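Local coordinates for protein carbohydrate binding module (Escherichia coli, PDB 2XFD) that binds carbohydrates such as cellobiose, and probably xylan, in a calcium-dependent manner as a non-catalytic carbohydrate-binding module, at residues T6-G11 with T34-Y39; G14-S19 with R60-D65. All blocks are in the same frame, centred on the assembly; numbering follows the deposited sequence.

How the contacts relate
Contact 1 pairs two neighbouring strands of one sheet near the surface, whereas contact 2 joins segments from two different sheets. They share the sheet to which strands 4-11 and 62-69 belong: 6-11 is flanked there by 34-39 and by 60-65, with Arg10 NE reaching Gln63 OE1 and Met36 packing on Gln63. In contact 1 the chemistry is backbone ladder, one salt bridge and bridging waters, with several exposed side chains. Contact 2 buries less area and has no strand ladder between its segments; valines face each other inside, and polar side chains tie the loop end near the calcium at the sugar site.

Contact 1: T6-G11 with T34-Y39; sequences TVRARG and TAMQDY
Val7 and Tyr39 form a hydrogen-bonded antiparallel pair: Val7 N gives a nearly straight bond to Tyr39 O (2.8 Å, 168° at the hydrogen), and Tyr39 N returns one to Val7 O. Two residues further along 6-11, Ala9 N to Gln37 O and Gln37 N to Ala9 O repeat the exchange, each at a longer 3.2 Å. The two are not alike, for Ala9 N lies in the carbonyl plane of Gln37, while Gln37 N sits above the plane of the Ala9 carbonyl. Water 2 lies 2.8 Å from Ala9 O and also close to Ala35 O and Tyr39 OH, with more acceptors about it than it has protons. Tyr39 suits this place because its ring turns its edge to Val7 O and Ala9 O and carries the hydroxyl on to the water.

In the non-hydrogen-bonded pair Arg8 and Asp38 the side chains meet, while the Arg8 backbone bonds to Asp65 and Tyr66 of strand 62-69, as that of Arg10 does to Gln63. With CG anti to the backbone N (chi1 -176°) and a bend at chi2, Arg8 brings NH2 to 3.0 Å from Asp38 OD1 in a salt bridge. The carboxylate stands steeply against the guanidinium, 74° between planes: OD1 lies near the guanidinium plane but is itself met from above its own. Arginine also has a flat face to offer, and the Met36 carbonyl group and Gln37 N lie over it. Arg8 NH1 donates to water 1, which donates in turn to Met36 O at 3.3 Å. Met36 SD rests on the Ala9 backbone, and its CE nears the aliphatic part of Arg10, whose NE is bonded to Gln63. Segment 6-11 is thus an inner strand of one of two antiparallel sheets packed as in a beta-sandwich, the usual architecture of such modules.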
ATOM      1  N   THR A   6       1.371   8.252   7.160  1.00  4.39           N
ATOM      2  CA  THR A   6       2.324   8.477   6.081  1.00  4.22           C
ATOM      3  C   THR A   6       2.598   7.145   5.361  1.00  4.21           C
ATOM      4  O   THR A   6       2.862   6.155   6.043  1.00  5.55           O
ATOM      5  CB  THR A   6       3.611   9.081   6.553  1.00  5.29           C
ATOM      6  OG1 THR A   6       3.356  10.348   7.124  1.00  7.73           O
ATOM      7  CG2 THR A   6       4.669   9.216   5.500  1.00  6.89           C
ATOM      8  N   VAL A   7       2.485   7.112   4.045  1.00  4.18           N
ATOM      9  CA  VAL A   7       2.810   5.984   3.230  1.00  3.64           C
ATOM     10  C   VAL A   7       4.143   6.269   2.537  1.00  3.84           C
ATOM     11  O   VAL A   7       4.279   7.297   1.888  1.00  4.65           O
ATOM     12  CB  VAL A   7       1.705   5.713   2.211  1.00  4.20           C
ATOM     13  CG1 VAL A   7       2.055   4.537   1.293  1.00  5.68           C
ATOM     14  CG2 VAL A   7       0.389   5.509   2.897  1.00  5.28           C
ATOM     15  N   ARG A   8       5.113   5.351   2.640  1.00  3.86           N
ATOM     16  CA  ARG A   8       6.364   5.459   1.896  1.00  3.82           C
ATOM     17  C   ARG A   8       6.327   4.390   0.794  1.00  3.62           C
ATOM     18  O   ARG A   8       6.298   3.200   1.092  1.00  4.11           O
ATOM     19  CB  ARG A   8       7.562   5.253   2.817  1.00  6.17           C
ATOM     20  CG  ARG A   8       8.855   5.460   2.032  1.00  9.04           C
ATOM     21  CD  ARG A   8       9.960   5.965   2.729  1.00 14.49           C
ATOM     22  NE  ARG A   8      11.096   6.356   1.963  1.00 10.38           N
ATOM     23  CZ  ARG A   8      11.472   7.587   1.573  1.00  9.03           C
ATOM     24  NH1 ARG A   8      12.648   7.706   0.980  1.00 10.10           N
ATOM     25  NH2 ARG A   8      10.702   8.643   1.714  1.00 10.70           N
ATOM     26  N   ALA A   9       6.295   4.812  -0.472  1.00  3.37           N
ATOM     27  CA  ALA A   9       6.092   3.903  -1.574  1.00  3.43           C
ATOM     28  C   ALA A   9       6.642   4.464  -2.860  1.00  3.32           C
ATOM     29  O   ALA A   9       6.901   5.677  -2.970  1.00  4.06           O
ATOM     30  CB  ALA A   9       4.636   3.590  -1.720  1.00  4.38           C
ATOM     31  N   ARG A  10       6.750   3.577  -3.844  1.00  3.65           N
ATOM     32  CA  ARG A  10       7.145   3.917  -5.202  1.00  4.09           C
ATOM     33  C   ARG A  10       6.420   3.030  -6.179  1.00  4.13           C
ATOM     34  O   ARG A  10       5.961   1.935  -5.821  1.00  4.44           O
ATOM     35  CB  ARG A  10       8.670   3.759  -5.424  1.00  4.29           C
ATOM     36  CG  ARG A  10       9.143   2.336  -5.531  1.00  4.54           C
ATOM     37  CD  ARG A  10      10.611   2.197  -5.772  1.00  5.36           C
ATOM     38  NE  ARG A  10      11.034   0.854  -6.135  1.00  5.73           N
ATOM     39  CZ  ARG A  10      11.208   0.424  -7.397  1.00  5.64           C
ATOM     40  NH1 ARG A  10      11.756  -0.750  -7.594  1.00  7.01           N
ATOM     41  NH2 ARG A  10      10.830   1.165  -8.422  1.00  6.41           N
ATOM     42  N   GLY A  11       6.382   3.500  -7.414  1.00  4.15           N
ATOM     43  CA  GLY A  11       6.056   2.666  -8.548  1.00  5.10           C
ATOM     44  C   GLY A  11       7.336   2.273  -9.289  1.00  5.33           C
ATOM     45  O   GLY A  11       8.421   2.757  -8.985  1.00  6.38           O
ATOM     46  N   THR A  34       8.958   6.909  -9.453  1.00  5.13           N
ATOM     47  CA  THR A  34       9.784   5.752  -9.517  1.00  4.93           C
ATOM     48  C   THR A  34      10.783   5.641  -8.359  1.00  5.14           C
ATOM     49  O   THR A  34      11.616   4.740  -8.356  1.00  7.00           O
ATOM     50  CB  THR A  34      10.530   5.633 -10.850  1.00  5.71           C
ATOM     51  OG1 THR A  34      11.386   6.792 -10.910  1.00  7.18           O
ATOM     52  CG2 THR A  34       9.616   5.574 -12.001  1.00  8.48           C
ATOM     53  N   ALA A  35      10.739   6.549  -7.391  1.00  5.36           N
ATOM     54  CA  ALA A  35      11.578   6.523  -6.206  1.00  5.47           C
ATOM     55  C   ALA A  35      10.679   6.570  -4.994  1.00  4.20           C
ATOM     56  O   ALA A  35       9.636   7.181  -4.971  1.00  5.04           O
ATOM     57  CB  ALA A  35      12.592   7.643  -6.157  1.00  8.51           C
ATOM     58  N   MET A  36      11.182   5.980  -3.892  1.00  4.93           N
ATOM     59  CA  MET A  36      10.442   6.061  -2.628  1.00  5.11           C
ATOM     60  C   MET A  36      10.229   7.460  -2.237  1.00  4.89           C
ATOM     61  O   MET A  36      11.176   8.281  -2.198  1.00  6.40           O
ATOM     62  CB  MET A  36      11.202   5.310  -1.512  1.00  6.04           C
ATOM     63  CG  MET A  36      11.248   3.803  -1.658  1.00  6.03           C
ATOM     64  SD  MET A  36       9.615   3.103  -1.469  1.00  6.34           S
ATOM     65  CE  MET A  36       9.996   1.401  -1.695  1.00  7.77           C
ATOM     66  N   GLN A  37       8.999   7.806  -1.857  1.00  4.63           N
ATOM     67  CA  GLN A  37       8.634   9.114  -1.370  1.00  4.73           C
ATOM     68  C   GLN A  37       7.563   8.937  -0.303  1.00  4.37           C
ATOM     69  O   GLN A  37       6.904   7.902  -0.239  1.00  4.72           O
ATOM     70  CB  GLN A  37       8.132  10.095  -2.436  1.00  5.45           C
ATOM     71  CG  GLN A  37       9.138  10.363  -3.546  1.00  6.59           C
ATOM     72  CD  GLN A  37      10.384  11.102  -3.204  1.00  8.79           C
ATOM     73  OE1 GLN A  37      11.278  11.200  -4.094  1.00 13.72           O
ATOM     74  NE2 GLN A  37      10.498  11.618  -2.058  1.00 11.16           N
ATOM     75  N   ASP A  38       7.377   9.970   0.503  1.00  4.63           N
ATOM     76  CA  ASP A  38       6.369  10.001   1.539  1.00  5.11           C
ATOM     77  C   ASP A  38       5.104  10.671   1.105  1.00  5.37           C
ATOM     78  O   ASP A  38       5.160  11.728   0.427  1.00  7.80           O
ATOM     79  CB  ASP A  38       6.864  10.788   2.742  1.00  7.70           C
ATOM     80  CG  ASP A  38       7.934  10.143   3.491  1.00 12.64           C
ATOM     81  OD1 ASP A  38       8.252   8.981   3.323  1.00 12.27           O
ATOM     82  OD2 ASP A  38       8.491  10.883   4.398  1.00 23.23           O
ATOM     83  N   TYR A  39       3.974  10.126   1.455  1.00  4.66           N
ATOM     84  CA  TYR A  39       2.654  10.621   1.138  1.00  4.64           C
ATOM     85  C   TYR A  39       1.858  10.621   2.426  1.00  5.36           C
ATOM     86  O   TYR A  39       1.722   9.566   3.055  1.00  6.71           O
ATOM     87  CB  TYR A  39       1.982   9.689   0.101  1.00  5.79           C
ATOM     88  CG  TYR A  39       2.756   9.578  -1.200  1.00  5.06           C
ATOM     89  CD1 TYR A  39       2.512  10.439  -2.225  1.00  6.05           C
ATOM     90  CD2 TYR A  39       3.792   8.676  -1.348  1.00  5.34           C
ATOM     91  CE1 TYR A  39       3.261  10.406  -3.410  1.00  6.28           C
ATOM     92  CE2 TYR A  39       4.528   8.642  -2.502  1.00  4.68           C
ATOM     93  CZ  TYR A  39       4.265   9.501  -3.555  1.00  4.77           C
ATOM     94  OH  TYR A  39       5.000   9.513  -4.691  1.00  5.94           O
TER
HETATM   95  O   HOH W   1      12.410  10.459  -0.093  1.00 26.85           O
HETATM   96  O   HOH W   2       6.802   7.576  -5.061  1.00  4.75           O

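Contact 2: G14-S19 with R60-D65; sequences GQESVS and RDVQVD. With CA (calcium ion), chain D; CA (calcium ion), chain C.
Segments 14-19 and 60-65 approach without any backbone ladder, their touching parts running 37° apart and the nearest CA atoms, of Glu16 and Arg60, 6.1 Å from each other. Gln15 OE1 is gripped side-on by Arg60, whose NE (2.9 Å) and NH2 (3.1 Å) both donate to that one oxygen. The amide stands almost upright to the guanidinium, 84° between planes; NE meets a lone pair in the amide plane, whereas NH2 comes from above it. Glu16 is bent at chi2 (86°), which turns its buried carboxylate back between the segments. There OE2 takes Asp61 N on its anti lone pair at 3.1 Å, and OE1 accepts Gly14 N at 2.8 Å, so one acid ties a loop amide to the other segment. These loops lead into strands 17-22 and 62-69 of two different antiparallel sheets, packed as in a beta-sandwich, and small branched valines suit the inside: Val18 CG1 meets Val62 CG2 at 4.0 Å, with Phe53 against Val62 and Leu32 against Val18. The same Asp61 touches the bound glucose and binds a calcium through OD2, together with Arg60 O, water 3, Asp56 and His101; Asp65 shares the second calcium with Gln75, Glu77 and Glu98.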
ATOM      1  N   GLY A  14       6.098   4.915 -12.770  1.00  6.70           N
ATOM      2  CA  GLY A  14       5.662   6.249 -12.498  1.00  7.11           C
ATOM      3  C   GLY A  14       4.236   6.592 -12.876  1.00  6.55           C
ATOM      4  O   GLY A  14       3.840   7.764 -12.780  1.00  8.49           O
ATOM      5  N   GLN A  15       3.466   5.600 -13.307  1.00  6.48           N
ATOM      6  CA  GLN A  15       2.084   5.767 -13.615  1.00  6.80           C
ATOM      7  C   GLN A  15       1.160   5.122 -12.551  1.00  6.66           C
ATOM      8  O   GLN A  15      -0.052   5.249 -12.627  1.00  7.73           O
ATOM      9  CB  GLN A  15       1.747   5.146 -14.955  1.00  9.40           C
ATOM     10  CG  GLN A  15       2.467   5.723 -16.098  1.00 13.85           C
ATOM     11  CD  GLN A  15       2.373   4.841 -17.370  1.00 19.59           C
ATOM     12  OE1 GLN A  15       1.850   3.666 -17.356  1.00 20.24           O
ATOM     13  NE2 GLN A  15       3.044   5.305 -18.400  1.00 23.95           N
ATOM     14  N   GLU A  16       1.756   4.423 -11.573  1.00  5.73           N
ATOM     15  CA  GLU A  16       1.002   3.671 -10.632  1.00  5.49           C
ATOM     16  C   GLU A  16       0.207   4.571  -9.707  1.00  5.82           C
ATOM     17  O   GLU A  16       0.669   5.614  -9.235  1.00  5.89           O
ATOM     18  CB  GLU A  16       1.900   2.754  -9.816  1.00  5.62           C
ATOM     19  CG  GLU A  16       2.631   1.735 -10.651  1.00  5.82           C
ATOM     20  CD  GLU A  16       3.949   2.155 -11.276  1.00  5.91           C
ATOM     21  OE1 GLU A  16       4.307   3.363 -11.223  1.00  5.79           O
ATOM     22  OE2 GLU A  16       4.665   1.227 -11.818  1.00  6.60           O
ATOM     23  N   SER A  17      -1.030   4.106  -9.381  1.00  5.24           N
ATOM     24  CA  SER A  17      -1.932   4.756  -8.440  1.00  6.05           C
ATOM     25  C   SER A  17      -2.152   3.897  -7.219  1.00  5.09           C
ATOM     26  O   SER A  17      -2.436   2.688  -7.338  1.00  5.74           O
ATOM     27  CB  SER A  17      -3.268   5.086  -9.081  1.00  7.37           C
ATOM     28  OG  SER A  17      -4.095   5.831  -8.201  1.00  8.15           O
ATOM     29  N   VAL A  18      -2.043   4.476  -6.039  1.00  5.19           N
ATOM     30  CA  VAL A  18      -2.386   3.815  -4.806  1.00  4.95           C
ATOM     31  C   VAL A  18      -3.429   4.623  -4.050  1.00  5.08           C
ATOM     32  O   VAL A  18      -3.511   5.861  -4.131  1.00  6.72           O
ATOM     33  CB  VAL A  18      -1.190   3.546  -3.903  1.00  5.57           C
ATOM     34  CG1 VAL A  18      -0.272   2.561  -4.566  1.00  6.97           C
ATOM     35  CG2 VAL A  18      -0.495   4.822  -3.478  1.00  7.13           C
ATOM     36  N   SER A  19      -4.189   3.907  -3.267  1.00  5.16           N
ATOM     37  CA  SER A  19      -5.189   4.466  -2.352  1.00  6.10           C
ATOM     38  C   SER A  19      -4.893   4.033  -0.930  1.00  5.00           C
ATOM     39  O   SER A  19      -4.718   2.859  -0.654  1.00  6.99           O
ATOM     40  CB  SER A  19      -6.564   3.956  -2.763  1.00  7.91           C
ATOM     41  OG  SER A  19      -6.936   4.467  -4.023  1.00 11.21           O
ATOM     42  N   ARG A  60       3.586  -1.808 -14.803  1.00  9.92           N
ATOM     43  CA  ARG A  60       3.244  -1.136 -13.557  1.00  8.41           C
ATOM     44  C   ARG A  60       3.218  -2.109 -12.368  1.00  6.81           C
ATOM     45  O   ARG A  60       2.569  -3.155 -12.439  1.00  9.84           O
ATOM     46  CB  ARG A  60       1.871  -0.537 -13.639  1.00  8.31           C
ATOM     47  CG  ARG A  60       1.659   0.537 -14.700  1.00  9.69           C
ATOM     48  CD  ARG A  60       0.277   1.102 -14.630  1.00  9.39           C
ATOM     49  NE  ARG A  60       0.017   2.027 -15.729  1.00 10.28           N
ATOM     50  CZ  ARG A  60      -1.157   2.465 -16.111  1.00 12.30           C
ATOM     51  NH1 ARG A  60      -2.261   2.049 -15.551  1.00 13.50           N
ATOM     52  NH2 ARG A  60      -1.221   3.297 -17.136  1.00 14.25           N
ATOM     53  N   ASP A  61       3.933  -1.743 -11.309  1.00  6.41           N
ATOM     54  CA  ASP A  61       4.000  -2.482 -10.046  1.00  5.96           C
ATOM     55  C   ASP A  61       4.304  -1.456  -8.946  1.00  5.14           C
ATOM     56  O   ASP A  61       4.883  -0.399  -9.224  1.00  5.80           O
ATOM     57  CB  ASP A  61       5.157  -3.523 -10.068  1.00  6.98           C
ATOM     58  CG  ASP A  61       4.978  -4.627 -11.053  1.00  8.66           C
ATOM     59  OD1 ASP A  61       5.982  -4.908 -11.779  1.00 13.22           O
ATOM     60  OD2 ASP A  61       3.910  -5.247 -11.077  1.00  9.33           O
ATOM     61  N   VAL A  62       3.945  -1.796  -7.701  1.00  5.23           N
ATOM     62  CA  VAL A  62       4.159  -0.901  -6.555  1.00  4.90           C
ATOM     63  C   VAL A  62       5.019  -1.588  -5.514  1.00  4.39           C
ATOM     64  O   VAL A  62       4.829  -2.780  -5.207  1.00  5.17           O
ATOM     65  CB  VAL A  62       2.819  -0.488  -5.969  1.00  4.67           C
ATOM     66  CG1 VAL A  62       2.990   0.255  -4.644  1.00  5.55           C
ATOM     67  CG2 VAL A  62       2.023   0.375  -6.984  1.00  5.58           C
ATOM     68  N   GLN A  63       5.944  -0.837  -4.938  1.00  4.03           N
ATOM     69  CA  GLN A  63       6.740  -1.272  -3.779  1.00  4.41           C
ATOM     70  C   GLN A  63       6.402  -0.298  -2.637  1.00  3.79           C
ATOM     71  O   GLN A  63       6.697   0.880  -2.737  1.00  4.49           O
ATOM     72  CB  GLN A  63       8.218  -1.305  -4.087  1.00  4.52           C
ATOM     73  CG  GLN A  63       9.061  -1.914  -2.991  1.00  5.05           C
ATOM     74  CD  GLN A  63      10.547  -1.771  -3.184  1.00  6.37           C
ATOM     75  OE1 GLN A  63      11.040  -1.088  -4.072  1.00  7.01           O
ATOM     76  NE2 GLN A  63      11.280  -2.446  -2.401  1.00 11.72           N
ATOM     77  N   VAL A  64       5.825  -0.830  -1.561  1.00  4.34           N
ATOM     78  CA  VAL A  64       5.519  -0.072  -0.346  1.00  3.97           C
ATOM     79  C   VAL A  64       6.543  -0.422   0.682  1.00  3.94           C
ATOM     80  O   VAL A  64       6.669  -1.559   1.084  1.00  5.35           O
ATOM     81  CB  VAL A  64       4.066  -0.417   0.159  1.00  4.48           C
ATOM     82  CG1 VAL A  64       3.775   0.441   1.391  1.00  4.68           C
ATOM     83  CG2 VAL A  64       3.038  -0.269  -0.894  1.00  6.04           C
ATOM     84  N   ASP A  65       7.312   0.554   1.105  1.00  4.41           N
ATOM     85  CA  ASP A  65       8.301   0.313   2.144  1.00  4.87           C
ATOM     86  C   ASP A  65       7.642   0.053   3.495  1.00  4.35           C
ATOM     87  O   ASP A  65       7.886  -0.978   4.168  1.00  4.45           O
ATOM     88  CB  ASP A  65       9.333   1.454   2.233  1.00  5.04           C
ATOM     89  CG  ASP A  65      10.558   1.134   3.032  1.00  6.31           C
ATOM     90  OD1 ASP A  65      10.619   0.101   3.676  1.00  6.50           O
ATOM     91  OD2 ASP A  65      11.496   1.975   3.013  1.00  8.56           O
TER
HETATM   92 CA    CA D1112      10.106  -2.043   4.409  1.00  6.03          CA
HETATM   93 CA    CA C1111       1.962  -5.442 -12.366  1.00 10.15          CA
HETATM   94  O   HOH W   3       2.676  -5.310 -14.637  1.00 14.17           O
HETATM   95  O   HOH W   4      12.435  -1.800   4.815  1.00 12.00           O